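Local coordinates for adhesin LabA (PDB 6GMM), which probably helps Helicobacter pylori adhere to the gastric mucosa, as an outer-membrane adhesin named for its specificity for LacdiNAc sugars, at residues N135-A144 against N159-N167; L192-N203 against I242-A253. All blocks are in the same frame, centred on the assembly; numbering follows the deposited sequence.

Contact 1 of 2, residues N135-A144 against N159-N167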
loop_
_atom_site.group_PDB
_atom_site.type_symbol
_atom_site.label_atom_id
_atom_site.label_comp_id
_atom_site.label_asym_id
_atom_site.label_seq_id
_atom_site.Cartn_x
_atom_site.Cartn_y
_atom_site.Cartn_z
ATOM N N ASN A 135 -24.085 -8.909 2.203
ATOM C CA ASN A 135 -24.325 -9.648 0.950
ATOM C C ASN A 135 -24.168 -8.793 -0.310
ATOM O O ASN A 135 -23.598 -9.284 -1.291
ATOM C CB ASN A 135 -25.689 -10.331 0.914
ATOM C CG ASN A 135 -25.871 -11.171 -0.336
ATOM O OD1 ASN A 135 -25.141 -12.164 -0.547
ATOM N ND2 ASN A 135 -26.753 -10.698 -1.252
ATOM N N LYS A 136 -24.720 -7.540 -0.298
ATOM C CA LYS A 136 -24.702 -6.648 -1.460
ATOM C C LYS A 136 -23.266 -6.342 -1.786
ATOM O O LYS A 136 -22.858 -6.466 -2.938
ATOM C CB LYS A 136 -25.517 -5.362 -1.204
ATOM C CG LYS A 136 -25.591 -4.409 -2.396
ATOM C CD LYS A 136 -26.624 -3.319 -2.159
ATOM C CE LYS A 136 -26.646 -2.295 -3.266
ATOM N NZ LYS A 136 -27.845 -1.421 -3.181
ATOM N N ALA A 137 -22.491 -5.989 -0.751
ATOM C CA ALA A 137 -21.075 -5.694 -0.857
ATOM C C ALA A 137 -20.330 -6.909 -1.448
ATOM O O ALA A 137 -19.605 -6.749 -2.427
ATOM C CB ALA A 137 -20.518 -5.338 0.504
ATOM N N TYR A 138 -20.565 -8.115 -0.894
ATOM C CA TYR A 138 -19.941 -9.359 -1.351
ATOM C C TYR A 138 -20.255 -9.634 -2.837
ATOM O O TYR A 138 -19.360 -9.993 -3.604
ATOM C CB TYR A 138 -20.399 -10.530 -0.455
ATOM C CG TYR A 138 -19.972 -11.902 -0.932
ATOM C CD1 TYR A 138 -18.719 -12.416 -0.614
ATOM C CD2 TYR A 138 -20.838 -12.706 -1.665
ATOM C CE1 TYR A 138 -18.348 -13.704 -0.997
ATOM C CE2 TYR A 138 -20.461 -13.978 -2.089
ATOM C CZ TYR A 138 -19.223 -14.480 -1.734
ATOM O OH TYR A 138 -18.869 -15.738 -2.137
ATOM N N GLN A 139 -21.522 -9.439 -3.234
ATOM C CA GLN A 139 -21.956 -9.691 -4.609
ATOM C C GLN A 139 -21.297 -8.765 -5.587
ATOM O O GLN A 139 -20.950 -9.224 -6.668
ATOM C CB GLN A 139 -23.492 -9.696 -4.779
ATOM C CG GLN A 139 -24.250 -10.742 -3.971
ATOM C CD GLN A 139 -23.887 -12.178 -4.238
ATOM O OE1 GLN A 139 -23.493 -12.563 -5.351
ATOM N NE2 GLN A 139 -24.057 -13.009 -3.213
ATOM N N ILE A 140 -21.060 -7.483 -5.204
ATOM C CA ILE A 140 -20.369 -6.515 -6.081
ATOM C C ILE A 140 -18.921 -6.944 -6.301
ATOM O O ILE A 140 -18.435 -6.902 -7.435
ATOM C CB ILE A 140 -20.510 -5.033 -5.620
ATOM C CG1 ILE A 140 -21.987 -4.563 -5.777
ATOM C CG2 ILE A 140 -19.584 -4.138 -6.438
ATOM C CD1 ILE A 140 -22.432 -3.204 -5.044
ATOM N N ILE A 141 -18.231 -7.344 -5.211
ATOM C CA ILE A 141 -16.855 -7.827 -5.273
ATOM C C ILE A 141 -16.770 -9.022 -6.208
ATOM O O ILE A 141 -15.946 -9.016 -7.115
ATOM C CB ILE A 141 -16.272 -8.148 -3.870
ATOM C CG1 ILE A 141 -16.172 -6.853 -3.024
ATOM C CG2 ILE A 141 -14.890 -8.834 -4.012
ATOM C CD1 ILE A 141 -15.818 -7.028 -1.577
ATOM N N GLN A 142 -17.640 -10.029 -6.006
ATOM C CA GLN A 142 -17.660 -11.236 -6.825
ATOM C C GLN A 142 -17.929 -10.936 -8.295
ATOM O O GLN A 142 -17.202 -11.461 -9.134
ATOM C CB GLN A 142 -18.633 -12.283 -6.251
ATOM C CG GLN A 142 -18.009 -13.056 -5.090
ATOM C CD GLN A 142 -16.914 -14.042 -5.478
ATOM O OE1 GLN A 142 -16.433 -14.129 -6.617
ATOM N NE2 GLN A 142 -16.500 -14.827 -4.524
ATOM N N LYS A 143 -18.920 -10.048 -8.622
ATOM C CA LYS A 143 -19.196 -9.683 -10.032
ATOM C C LYS A 143 -18.061 -8.872 -10.639
ATOM O O LYS A 143 -17.786 -9.008 -11.832
ATOM C CB LYS A 143 -20.553 -8.970 -10.220
ATOM C CG LYS A 143 -21.775 -9.758 -9.710
ATOM C CD LYS A 143 -22.181 -10.956 -10.579
ATOM C CE LYS A 143 -23.348 -11.740 -10.003
ATOM N NZ LYS A 143 -23.003 -12.464 -8.742
ATOM N N ALA A 144 -17.376 -8.046 -9.832
ATOM C CA ALA A 144 -16.262 -7.250 -10.359
ATOM C C ALA A 144 -15.085 -8.109 -10.801
ATOM O O ALA A 144 -14.386 -7.738 -11.755
ATOM C CB ALA A 144 -15.805 -6.252 -9.335
ATOM N N ASN A 159 -13.464 4.427 -14.990
ATOM C CA ASN A 159 -14.837 4.590 -15.460
ATOM C C ASN A 159 -15.454 3.344 -16.136
ATOM O O ASN A 159 -16.420 3.479 -16.897
ATOM C CB ASN A 159 -14.937 5.819 -16.352
ATOM C CG ASN A 159 -15.692 6.928 -15.660
ATOM O OD1 ASN A 159 -16.860 7.205 -15.971
ATOM N ND2 ASN A 159 -15.075 7.526 -14.640
ATOM N N THR A 160 -14.941 2.131 -15.827
ATOM C CA THR A 160 -15.541 0.905 -16.373
ATOM C C THR A 160 -16.809 0.592 -15.558
ATOM O O THR A 160 -16.725 0.487 -14.337
ATOM C CB THR A 160 -14.525 -0.254 -16.429
ATOM O OG1 THR A 160 -13.436 0.141 -17.265
ATOM C CG2 THR A 160 -15.142 -1.550 -16.984
ATOM N N GLU A 161 -17.976 0.491 -16.232
ATOM C CA GLU A 161 -19.277 0.231 -15.597
ATOM C C GLU A 161 -19.461 -1.229 -15.187
ATOM O O GLU A 161 -19.130 -2.150 -15.948
ATOM C CB GLU A 161 -20.431 0.678 -16.523
ATOM C CG GLU A 161 -21.831 0.551 -15.926
ATOM C CD GLU A 161 -22.980 0.599 -16.919
ATOM O OE1 GLU A 161 -23.879 1.453 -16.736
ATOM O OE2 GLU A 161 -23.000 -0.226 -17.865
ATOM N N LEU A 162 -20.020 -1.423 -13.982
ATOM C CA LEU A 162 -20.402 -2.717 -13.435
ATOM C C LEU A 162 -21.933 -2.699 -13.288
ATOM O O LEU A 162 -22.480 -1.856 -12.563
ATOM C CB LEU A 162 -19.711 -3.004 -12.087
ATOM C CG LEU A 162 -19.872 -4.435 -11.551
ATOM C CD1 LEU A 162 -19.084 -5.451 -12.387
ATOM C CD2 LEU A 162 -19.440 -4.518 -10.114
ATOM N N LYS A 163 -22.621 -3.579 -14.036
ATOM C CA LYS A 163 -24.086 -3.628 -14.043
ATOM C C LYS A 163 -24.650 -5.057 -13.997
ATOM O O LYS A 163 -24.425 -5.849 -14.917
ATOM C CB LYS A 163 -24.639 -2.843 -15.248
ATOM C CG LYS A 163 -26.088 -2.403 -15.094
ATOM C CD LYS A 163 -26.587 -1.627 -16.313
ATOM C CE LYS A 163 -27.047 -2.503 -17.458
ATOM N NZ LYS A 163 -27.478 -1.693 -18.630
ATOM N N PHE A 164 -25.404 -5.366 -12.932
ATOM C CA PHE A 164 -26.028 -6.675 -12.709
ATOM C C PHE A 164 -27.203 -6.560 -11.742
ATOM O O PHE A 164 -27.256 -5.637 -10.929
ATOM C CB PHE A 164 -25.008 -7.718 -12.190
ATOM C CG PHE A 164 -24.476 -7.429 -10.802
ATOM C CD1 PHE A 164 -23.460 -6.503 -10.608
ATOM C CD2 PHE A 164 -24.995 -8.080 -9.689
ATOM C CE1 PHE A 164 -22.997 -6.213 -9.323
ATOM C CE2 PHE A 164 -24.520 -7.797 -8.404
ATOM C CZ PHE A 164 -23.518 -6.874 -8.231
ATOM N N THR A 165 -28.102 -7.544 -11.797
ATOM C CA THR A 165 -29.278 -7.670 -10.931
ATOM C C THR A 165 -28.977 -8.667 -9.817
ATOM O O THR A 165 -28.472 -9.767 -10.075
ATOM C CB THR A 165 -30.494 -8.081 -11.765
ATOM O OG1 THR A 165 -30.748 -7.067 -12.732
ATOM C CG2 THR A 165 -31.750 -8.291 -10.928
ATOM N N ILE A 166 -29.256 -8.257 -8.578
ATOM C CA ILE A 166 -29.136 -9.085 -7.382
ATOM C C ILE A 166 -30.481 -9.841 -7.236
ATOM O O ILE A 166 -31.516 -9.263 -7.585
ATOM C CB ILE A 166 -28.816 -8.168 -6.169
ATOM C CG1 ILE A 166 -27.929 -8.872 -5.153
ATOM C CG2 ILE A 166 -30.066 -7.562 -5.508
ATOM C CD1 ILE A 166 -27.055 -7.940 -4.400
ATOM N N ASN A 167 -30.459 -11.125 -6.775
ATOM C CA ASN A 167 -31.632 -12.004 -6.521
ATOM C C ASN A 167 -32.859 -11.774 -7.427
ATOM O O ASN A 167 -32.971 -12.349 -8.509
ATOM C CB ASN A 167 -32.071 -11.902 -5.047
ATOM C CG ASN A 167 -30.966 -12.105 -4.030
ATOM O OD1 ASN A 167 -30.192 -13.063 -4.097
ATOM N ND2 ASN A 167 -30.887 -11.223 -3.043
HETATM O O HOH W 1 -27.471 -12.293 -3.591
#
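Lys143, on helix 135-144, lies across one face of the Phe164 ring, which projects from strand 161-165. Lys143 CB stands near the CD1-CE1 side of the ring, 3.8 Å from Phe164 CE1. The next carbon, Lys143 CG, sits almost exactly over the ring centre, 3.4 Å from the Phe164 centroid and 4° off the normal, a close CH-pi contact. A bend at chi2 then keeps the chain low over the ring, so that CD and CE pass by CD2; CE of Lys143 is 4.0 Å from Phe164 CD2. NZ goes beyond the ring to a hydrogen bond with Thr346. The ring edge is met near its plane by Ile140, whose CG1 is 3.7 Å from Phe164 CZ. The other branch of Ile140 turns to Leu162, CG2 to CD2 at 3.7 Å, while Leu162 CD1 rests against the backbone at Lys143 and Ala144. One to two turns earlier on the helix, CD1 of Ile166 rests 4.0 Å from both Lys136 CA and Gln139 CG. Polar groups lie at this end: Gln139 NE2 makes a nearly straight hydrogen bond to Asn135 OD1 (3.0 Å, 173°), while Asn135 ND2 is linked through one water to OD1 of the poorly ordered Asn167. No direct hydrogen bond joins the two segments. Helix and strand run at 120° to each other, their axes 9.4 Å apart at closest approach. Strand 161-165 pairs antiparallel with strand 181-185, and Lys136 forms a salt bridge to Glu180 just before that partner strand; elsewhere on the helix, Ala137, Ile140, Ile141 and Ala144 touch helix 188-205.

Contact 2 of 2, residues L192-N203 against I242-A253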
loop_
_atom_site.group_PDB
_atom_site.type_symbol
_atom_site.label_atom_id
_atom_site.label_comp_id
_atom_site.label_asym_id
_atom_site.label_seq_id
_atom_site.Cartn_x
_atom_site.Cartn_y
_atom_site.Cartn_z
ATOM N N LEU A 192 -12.950 -1.345 -2.814
ATOM C CA LEU A 192 -12.404 -1.216 -1.461
ATOM C C LEU A 192 -13.460 -0.755 -0.458
ATOM O O LEU A 192 -13.396 -1.145 0.712
ATOM C CB LEU A 192 -11.170 -0.303 -1.435
ATOM C CG LEU A 192 -9.911 -0.954 -1.999
ATOM C CD1 LEU A 192 -8.886 0.069 -2.268
ATOM C CD2 LEU A 192 -9.350 -2.055 -1.054
ATOM N N GLU A 193 -14.450 0.036 -0.922
ATOM C CA GLU A 193 -15.558 0.473 -0.085
ATOM C C GLU A 193 -16.440 -0.750 0.244
ATOM O O GLU A 193 -16.842 -0.934 1.409
ATOM C CB GLU A 193 -16.368 1.596 -0.768
ATOM C CG GLU A 193 -17.662 1.970 -0.040
ATOM C CD GLU A 193 -17.534 2.383 1.420
ATOM O OE1 GLU A 193 -16.614 3.172 1.743
ATOM O OE2 GLU A 193 -18.363 1.927 2.241
ATOM N N GLN A 194 -16.682 -1.617 -0.787
ATOM C CA GLN A 194 -17.463 -2.845 -0.654
ATOM C C GLN A 194 -16.782 -3.725 0.380
ATOM O O GLN A 194 -17.443 -4.228 1.285
ATOM C CB GLN A 194 -17.566 -3.606 -1.994
ATOM C CG GLN A 194 -18.402 -2.949 -3.095
ATOM C CD GLN A 194 -19.469 -2.027 -2.574
ATOM O OE1 GLN A 194 -20.391 -2.423 -1.845
ATOM N NE2 GLN A 194 -19.349 -0.768 -2.934
ATOM N N ALA A 195 -15.450 -3.840 0.292
ATOM C CA ALA A 195 -14.651 -4.645 1.212
ATOM C C ALA A 195 -14.794 -4.078 2.627
ATOM O O ALA A 195 -14.824 -4.850 3.579
ATOM C CB ALA A 195 -13.195 -4.609 0.786
ATOM N N SER A 196 -14.884 -2.731 2.766
ATOM C CA SER A 196 -14.995 -2.106 4.092
ATOM C C SER A 196 -16.347 -2.343 4.692
ATOM O O SER A 196 -16.442 -2.550 5.896
ATOM C CB SER A 196 -14.679 -0.616 4.040
ATOM O OG SER A 196 -14.622 -0.089 5.355
ATOM N N THR A 197 -17.403 -2.363 3.849
ATOM C CA THR A 197 -18.767 -2.631 4.275
ATOM C C THR A 197 -18.856 -4.014 4.898
ATOM O O THR A 197 -19.492 -4.155 5.952
ATOM C CB THR A 197 -19.738 -2.462 3.109
ATOM O OG1 THR A 197 -19.761 -1.083 2.746
ATOM C CG2 THR A 197 -21.169 -2.923 3.459
ATOM N N ILE A 198 -18.262 -5.034 4.250
ATOM C CA ILE A 198 -18.256 -6.401 4.778
ATOM C C ILE A 198 -17.721 -6.423 6.218
ATOM O O ILE A 198 -18.467 -6.757 7.107
ATOM C CB ILE A 198 -17.439 -7.363 3.879
ATOM C CG1 ILE A 198 -18.119 -7.575 2.499
ATOM C CG2 ILE A 198 -17.185 -8.701 4.615
ATOM C CD1 ILE A 198 -17.258 -8.333 1.502
ATOM N N ILE A 199 -16.461 -5.992 6.428
ATOM C CA ILE A 199 -15.734 -6.021 7.695
ATOM C C ILE A 199 -16.336 -5.065 8.717
ATOM O O ILE A 199 -16.554 -5.477 9.860
ATOM C CB ILE A 199 -14.195 -5.802 7.488
ATOM C CG1 ILE A 199 -13.648 -6.606 6.269
ATOM C CG2 ILE A 199 -13.399 -6.134 8.761
ATOM C CD1 ILE A 199 -13.579 -8.185 6.419
ATOM N N THR A 200 -16.624 -3.805 8.319
ATOM C CA THR A 200 -17.224 -2.834 9.247
ATOM C C THR A 200 -18.573 -3.354 9.765
ATOM O O THR A 200 -18.744 -3.386 10.992
ATOM C CB THR A 200 -17.279 -1.425 8.650
ATOM O OG1 THR A 200 -15.963 -1.106 8.174
ATOM C CG2 THR A 200 -17.697 -0.381 9.669
ATOM N N THR A 201 -19.488 -3.836 8.841
ATOM C CA THR A 201 -20.809 -4.361 9.248
ATOM C C THR A 201 -20.645 -5.593 10.145
ATOM O O THR A 201 -21.309 -5.668 11.181
ATOM C CB THR A 201 -21.759 -4.586 8.052
ATOM O OG1 THR A 201 -21.675 -3.475 7.142
ATOM C CG2 THR A 201 -23.180 -4.724 8.486
ATOM N N LEU A 202 -19.727 -6.524 9.776
ATOM C CA LEU A 202 -19.444 -7.734 10.559
ATOM C C LEU A 202 -18.997 -7.373 11.966
ATOM O O LEU A 202 -19.497 -7.930 12.937
ATOM C CB LEU A 202 -18.306 -8.537 9.905
ATOM C CG LEU A 202 -18.451 -10.055 9.709
ATOM C CD1 LEU A 202 -17.090 -10.702 9.526
ATOM C CD2 LEU A 202 -19.227 -10.764 10.850
ATOM N N ASN A 203 -18.053 -6.441 12.065
ATOM C CA ASN A 203 -17.448 -6.029 13.318
ATOM C C ASN A 203 -18.417 -5.352 14.265
ATOM O O ASN A 203 -18.431 -5.726 15.442
ATOM C CB ASN A 203 -16.216 -5.166 13.055
ATOM C CG ASN A 203 -15.411 -4.864 14.289
ATOM O OD1 ASN A 203 -14.908 -5.762 14.989
ATOM N ND2 ASN A 203 -15.286 -3.584 14.582
ATOM N N ILE A 242 -10.012 -9.382 11.725
ATOM C CA ILE A 242 -10.788 -8.183 11.359
ATOM C C ILE A 242 -9.819 -6.970 11.357
ATOM O O ILE A 242 -9.805 -6.200 10.403
ATOM C CB ILE A 242 -11.960 -7.978 12.359
ATOM C CG1 ILE A 242 -13.046 -9.079 12.193
ATOM C CG2 ILE A 242 -12.554 -6.561 12.283
ATOM C CD1 ILE A 242 -13.920 -9.259 13.425
ATOM N N SER A 243 -9.001 -6.832 12.415
ATOM C CA SER A 243 -8.083 -5.708 12.521
ATOM C C SER A 243 -7.100 -5.657 11.337
ATOM O O SER A 243 -7.004 -4.610 10.677
ATOM C CB SER A 243 -7.356 -5.703 13.864
ATOM O OG SER A 243 -6.554 -4.537 13.992
ATOM N N ALA A 244 -6.450 -6.812 11.027
ATOM C CA ALA A 244 -5.491 -6.930 9.925
ATOM C C ALA A 244 -6.144 -6.572 8.608
ATOM O O ALA A 244 -5.535 -5.897 7.795
ATOM C CB ALA A 244 -4.951 -8.344 9.855
ATOM N N ILE A 245 -7.391 -6.983 8.409
ATOM C CA ILE A 245 -8.063 -6.736 7.140
ATOM C C ILE A 245 -8.455 -5.274 6.997
ATOM O O ILE A 245 -8.323 -4.720 5.905
ATOM C CB ILE A 245 -9.242 -7.721 6.903
ATOM C CG1 ILE A 245 -8.722 -9.198 6.876
ATOM C CG2 ILE A 245 -9.961 -7.355 5.596
ATOM C CD1 ILE A 245 -9.858 -10.325 6.808
ATOM N N GLN A 246 -8.922 -4.648 8.091
ATOM C CA GLN A 246 -9.294 -3.224 8.101
ATOM C C GLN A 246 -8.136 -2.350 7.697
ATOM O O GLN A 246 -8.318 -1.456 6.865
ATOM C CB GLN A 246 -9.824 -2.791 9.477
ATOM C CG GLN A 246 -11.211 -3.397 9.789
ATOM C CD GLN A 246 -12.369 -2.655 9.153
ATOM O OE1 GLN A 246 -13.278 -2.202 9.868
ATOM N NE2 GLN A 246 -12.425 -2.596 7.792
ATOM N N ASP A 247 -6.929 -2.639 8.232
ATOM C CA ASP A 247 -5.702 -1.890 7.926
ATOM C C ASP A 247 -5.272 -2.159 6.462
ATOM O O ASP A 247 -4.800 -1.249 5.779
ATOM C CB ASP A 247 -4.610 -2.331 8.893
ATOM C CG ASP A 247 -4.784 -1.863 10.330
ATOM O OD1 ASP A 247 -5.358 -0.758 10.541
ATOM O OD2 ASP A 247 -4.227 -2.526 11.237
ATOM N N MET A 248 -5.469 -3.410 5.971
ATOM C CA MET A 248 -5.167 -3.797 4.590
ATOM C C MET A 248 -5.995 -2.913 3.635
ATOM O O MET A 248 -5.462 -2.353 2.688
ATOM C CB MET A 248 -5.536 -5.263 4.367
ATOM C CG MET A 248 -4.457 -6.230 4.768
ATOM S SD MET A 248 -4.998 -7.938 4.561
ATOM C CE MET A 248 -4.863 -8.083 2.836
ATOM N N ILE A 249 -7.285 -2.746 3.936
ATOM C CA ILE A 249 -8.216 -1.916 3.163
ATOM C C ILE A 249 -7.769 -0.432 3.216
ATOM O O ILE A 249 -7.750 0.245 2.179
ATOM C CB ILE A 249 -9.650 -2.123 3.745
ATOM C CG1 ILE A 249 -10.206 -3.512 3.359
ATOM C CG2 ILE A 249 -10.616 -0.977 3.348
ATOM C CD1 ILE A 249 -11.416 -4.037 4.274
ATOM N N LYS A 250 -7.424 0.053 4.439
ATOM C CA LYS A 250 -7.030 1.431 4.674
ATOM C C LYS A 250 -5.762 1.783 3.874
ATOM O O LYS A 250 -5.761 2.763 3.122
ATOM C CB LYS A 250 -6.929 1.717 6.189
ATOM C CG LYS A 250 -6.062 2.927 6.543
ATOM C CD LYS A 250 -6.149 3.300 8.025
ATOM C CE LYS A 250 -5.272 4.489 8.376
ATOM N NZ LYS A 250 -5.688 5.140 9.652
ATOM N N ASN A 251 -4.739 0.928 3.959
ATOM C CA ASN A 251 -3.480 1.087 3.232
ATOM C C ASN A 251 -3.655 0.972 1.705
ATOM O O ASN A 251 -3.208 1.858 0.993
ATOM C CB ASN A 251 -2.418 0.129 3.774
ATOM C CG ASN A 251 -1.804 0.584 5.088
ATOM O OD1 ASN A 251 -1.308 1.698 5.213
ATOM N ND2 ASN A 251 -1.795 -0.273 6.100
ATOM N N ALA A 252 -4.330 -0.061 1.198
ATOM C CA ALA A 252 -4.574 -0.184 -0.261
ATOM C C ALA A 252 -5.406 1.024 -0.810
ATOM O O ALA A 252 -5.255 1.375 -1.976
ATOM C CB ALA A 252 -5.311 -1.486 -0.570
ATOM N N ALA A 253 -6.304 1.614 0.022
ATOM C CA ALA A 253 -7.128 2.766 -0.378
ATOM C C ALA A 253 -6.234 3.987 -0.525
ATOM O O ALA A 253 -6.410 4.763 -1.467
ATOM C CB ALA A 253 -8.227 3.037 0.646
#
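Helices 192-203 and 242-253 pack nearly antiparallel, at 160° between their directions and with axes 10.0 Å apart at closest approach. Two isoleucines act as knobs into holes, one from each side. Ile199 enters among Ile242, Ile245, Gln246 and Ile249; its CG2 meets Ile242 CG2 at 3.6 Å, whereas CG1 and CD1 press on the CG2 of Ile245. In return, Ile249 fills the hole formed by Leu192, Ala195, Ser196 and Ile199, with CD1 3.6 Å from the carbonyl oxygen of Ala195. Gln246 bends at chi2 (-81°), laying its amide alongside Ile199, CD to CG2 at 3.6 Å, and bringing OE1 3.4 Å from Thr200 OG1. Thr200 OG1 donates to Ser196 O (2.7 Å), from above the carbonyl plane, and the same oxygen also accepts from Thr200 N. At the ends of the interface, Leu192 CD1 lies over the backbone of Ala253, 3.7 Å from its CA, and Asn203 OD1 rests on Ile242 CG2 at 3.7 Å. Helix 57-76 packs beside both partners, touching Leu192, Ala195, Leu202 and Met248, while helix 287-311 adjoins helix 242-253 and helix 128-145 adjoins helix 192-203.

The two contacts follow one another along the chain: both segments of contact 1 precede those of contact 2 in the sequence, and their centres are about 17 Å apart. Contact 1 sets a helix against one strand of a two-stranded antiparallel sheet, whereas contact 2 joins two helices. They meet directly where helix 128-145 packs on helix 188-205: Ile141 CD1 is 3.6 Å from Ile198 CD1, and Ala137 CB approaches Gln194 O at 3.4 Å. Layer on layer, the sheet, helix 128-145, helix 188-205 and helix 239-264 thus form a continuous packed series, connecting the two-stranded sheet to the helical bundle of this SabA-like adhesion region.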